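Local coordinates for protein Thiosulfate:glutathione sulfurtransferase (Homo sapiens, PDB 6BEV) that transfers sulfane sulfur from thiosulfate to glutathione, producing the S-sulfanylglutathione intermediate of hydrogen sulfide metabolism, at residues 42-47 with 59-64. Numbering follows the deposited sequence.
Sequences RLFDVR and GALNIP
Two methyl groups meet the Phe44 ring along its CD1-CE1 bond: Ile63 CD1 stands 3.8 Å from Phe44 CD1, and Leu61 CD2 lies 4.0 Å from Phe44 CE1. With its CG anti to the backbone N (chi1 178°), Leu61 turns this branch to the ring. The ring also stacks with Phe97. On the side of the sheet that bears Asp45, Ala60 CB packs 3.8 Å from Leu43 CB. Between these layers the backbones pair in parallel, since Leu61 both donates to Leu43 O through a nearly straight N-H (172°) and returns its own O to Asp45 N at 2.8 Å. This pairing joins the edge strand 61-62 to strand 42-45 in a beta-alpha-beta unit of the rhodanese fold, with helix 49-53 as the crossover. At the C-terminal ends of the two strands, Asn62 ND2 bridges Asp45 O (2.9 Å) and Arg47 O, both nearly in its amide plane, which fixes the amide's rotation. Ile63 N reaches Asp45 O from the carbonyl face opposite ND2. The Asp45 carboxylate closes an Asx turn, OD1 accepting Arg47 N, and forms a side-on salt bridge with the Arg47 guanidinium, NE to OD1 and NH2 to OD2 (2.8 Å), each on a syn lone pair and almost in the guanidinium plane. Thr56 OG1 also bonds OD2, and the Arg47 side chain touches Cys99, the active-site residue that forms the cysteine persulfide intermediate.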
loop_
_atom_site.group_PDB
_atom_site.type_symbol
_atom_site.label_atom_id
_atom_site.label_comp_id
_atom_site.label_asym_id
_atom_site.label_seq_id
_atom_site.Cartn_x
_atom_site.Cartn_y
_atom_site.Cartn_z
ATOM N N ARG A 42 -1.200 1.381 -7.212
ATOM C CA ARG A 42 -1.837 0.317 -6.457
ATOM C C ARG A 42 -1.714 0.663 -4.987
ATOM O O ARG A 42 -0.667 1.138 -4.556
ATOM C CB ARG A 42 -1.130 -1.008 -6.695
ATOM C CG ARG A 42 -1.561 -1.764 -7.908
ATOM C CD ARG A 42 -0.950 -3.158 -7.863
ATOM N NE ARG A 42 -1.649 -4.134 -7.013
ATOM C CZ ARG A 42 -1.297 -5.424 -6.916
ATOM N NH1 ARG A 42 -0.251 -5.886 -7.580
ATOM N NH2 ARG A 42 -1.975 -6.266 -6.148
ATOM N N LEU A 43 -2.772 0.419 -4.234
ATOM C CA LEU A 43 -2.845 0.778 -2.829
ATOM C C LEU A 43 -2.763 -0.469 -1.965
ATOM O O LEU A 43 -3.452 -1.462 -2.228
ATOM C CB LEU A 43 -4.183 1.459 -2.528
ATOM C CG LEU A 43 -4.344 2.901 -2.991
ATOM C CD1 LEU A 43 -5.820 3.294 -3.014
ATOM C CD2 LEU A 43 -3.562 3.806 -2.083
ATOM N N PHE A 44 -2.014 -0.366 -0.873
ATOM C CA PHE A 44 -1.875 -1.429 0.124
ATOM C C PHE A 44 -2.114 -0.828 1.504
ATOM O O PHE A 44 -1.323 0.002 1.966
ATOM C CB PHE A 44 -0.486 -2.060 0.061
ATOM C CG PHE A 44 -0.153 -2.630 -1.284
ATOM C CD1 PHE A 44 -0.458 -3.940 -1.588
ATOM C CD2 PHE A 44 0.447 -1.858 -2.257
ATOM C CE1 PHE A 44 -0.174 -4.462 -2.843
ATOM C CE2 PHE A 44 0.719 -2.367 -3.509
ATOM C CZ PHE A 44 0.427 -3.674 -3.794
ATOM N N ASP A 45 -3.196 -1.262 2.152
ATOM C CA ASP A 45 -3.527 -0.880 3.524
ATOM C C ASP A 45 -2.777 -1.850 4.428
ATOM O O ASP A 45 -3.049 -3.056 4.408
ATOM C CB ASP A 45 -5.038 -1.011 3.718
ATOM C CG ASP A 45 -5.529 -0.481 5.064
ATOM O OD1 ASP A 45 -4.762 -0.462 6.047
ATOM O OD2 ASP A 45 -6.713 -0.102 5.124
ATOM N N VAL A 46 -1.797 -1.345 5.176
ATOM C CA VAL A 46 -0.947 -2.203 5.993
ATOM C C VAL A 46 -1.387 -2.239 7.451
ATOM O O VAL A 46 -0.638 -2.715 8.313
ATOM C CB VAL A 46 0.543 -1.869 5.832
ATOM C CG1 VAL A 46 0.940 -1.977 4.372
ATOM C CG2 VAL A 46 0.885 -0.505 6.409
ATOM N N ARG A 47 -2.593 -1.760 7.745
ATOM C CA ARG A 47 -3.165 -1.927 9.068
ATOM C C ARG A 47 -3.617 -3.377 9.268
ATOM O O ARG A 47 -3.545 -4.213 8.369
ATOM C CB ARG A 47 -4.334 -0.970 9.232
ATOM C CG ARG A 47 -3.921 0.495 9.116
ATOM C CD ARG A 47 -5.098 1.422 9.260
ATOM N NE ARG A 47 -6.046 1.186 8.183
ATOM C CZ ARG A 47 -7.339 1.448 8.237
ATOM N NH1 ARG A 47 -7.877 2.024 9.313
ATOM N NH2 ARG A 47 -8.082 1.151 7.189
ATOM N N GLY A 59 -10.355 0.669 -3.085
ATOM C CA GLY A 59 -9.450 -0.068 -3.931
ATOM C C GLY A 59 -8.248 -0.661 -3.227
ATOM O O GLY A 59 -7.517 -1.446 -3.837
ATOM N N ALA A 60 -8.018 -0.333 -1.968
ATOM C CA ALA A 60 -6.802 -0.789 -1.310
ATOM C C ALA A 60 -6.864 -2.267 -0.956
ATOM O O ALA A 60 -7.881 -2.770 -0.482
ATOM C CB ALA A 60 -6.588 0.010 -0.031
ATOM N N LEU A 61 -5.744 -2.943 -1.152
ATOM C CA LEU A 61 -5.581 -4.331 -0.740
ATOM C C LEU A 61 -4.992 -4.361 0.664
ATOM O O LEU A 61 -3.979 -3.708 0.919
ATOM C CB LEU A 61 -4.619 -5.029 -1.699
ATOM C CG LEU A 61 -4.321 -6.479 -1.358
ATOM C CD1 LEU A 61 -5.571 -7.331 -1.450
ATOM C CD2 LEU A 61 -3.236 -7.012 -2.272
ATOM N N ASN A 62 -5.600 -5.123 1.570
ATOM C CA ASN A 62 -5.105 -5.198 2.941
ATOM C C ASN A 62 -4.013 -6.262 3.044
ATOM O O ASN A 62 -4.280 -7.463 2.912
ATOM C CB ASN A 62 -6.270 -5.507 3.870
ATOM C CG ASN A 62 -5.881 -5.615 5.343
ATOM O OD1 ASN A 62 -6.474 -6.397 6.070
ATOM N ND2 ASN A 62 -4.911 -4.835 5.783
ATOM N N ILE A 63 -2.785 -5.809 3.284
ATOM C CA ILE A 63 -1.677 -6.679 3.671
ATOM C C ILE A 63 -1.123 -6.094 4.954
ATOM O O ILE A 63 -0.314 -5.148 4.912
ATOM C CB ILE A 63 -0.560 -6.792 2.625
ATOM C CG1 ILE A 63 -1.122 -7.186 1.264
ATOM C CG2 ILE A 63 0.458 -7.806 3.119
ATOM C CD1 ILE A 63 -0.077 -7.278 0.166
ATOM N N PRO A 64 -1.554 -6.585 6.112
ATOM C CA PRO A 64 -1.022 -6.051 7.371
ATOM C C PRO A 64 0.501 -6.049 7.347
ATOM O O PRO A 64 1.142 -6.957 6.803
ATOM C CB PRO A 64 -1.564 -7.030 8.415
ATOM C CG PRO A 64 -2.854 -7.521 7.829
ATOM C CD PRO A 64 -2.570 -7.631 6.344
HETATM O O HOH W 1 -5.101 -0.876 -5.333
#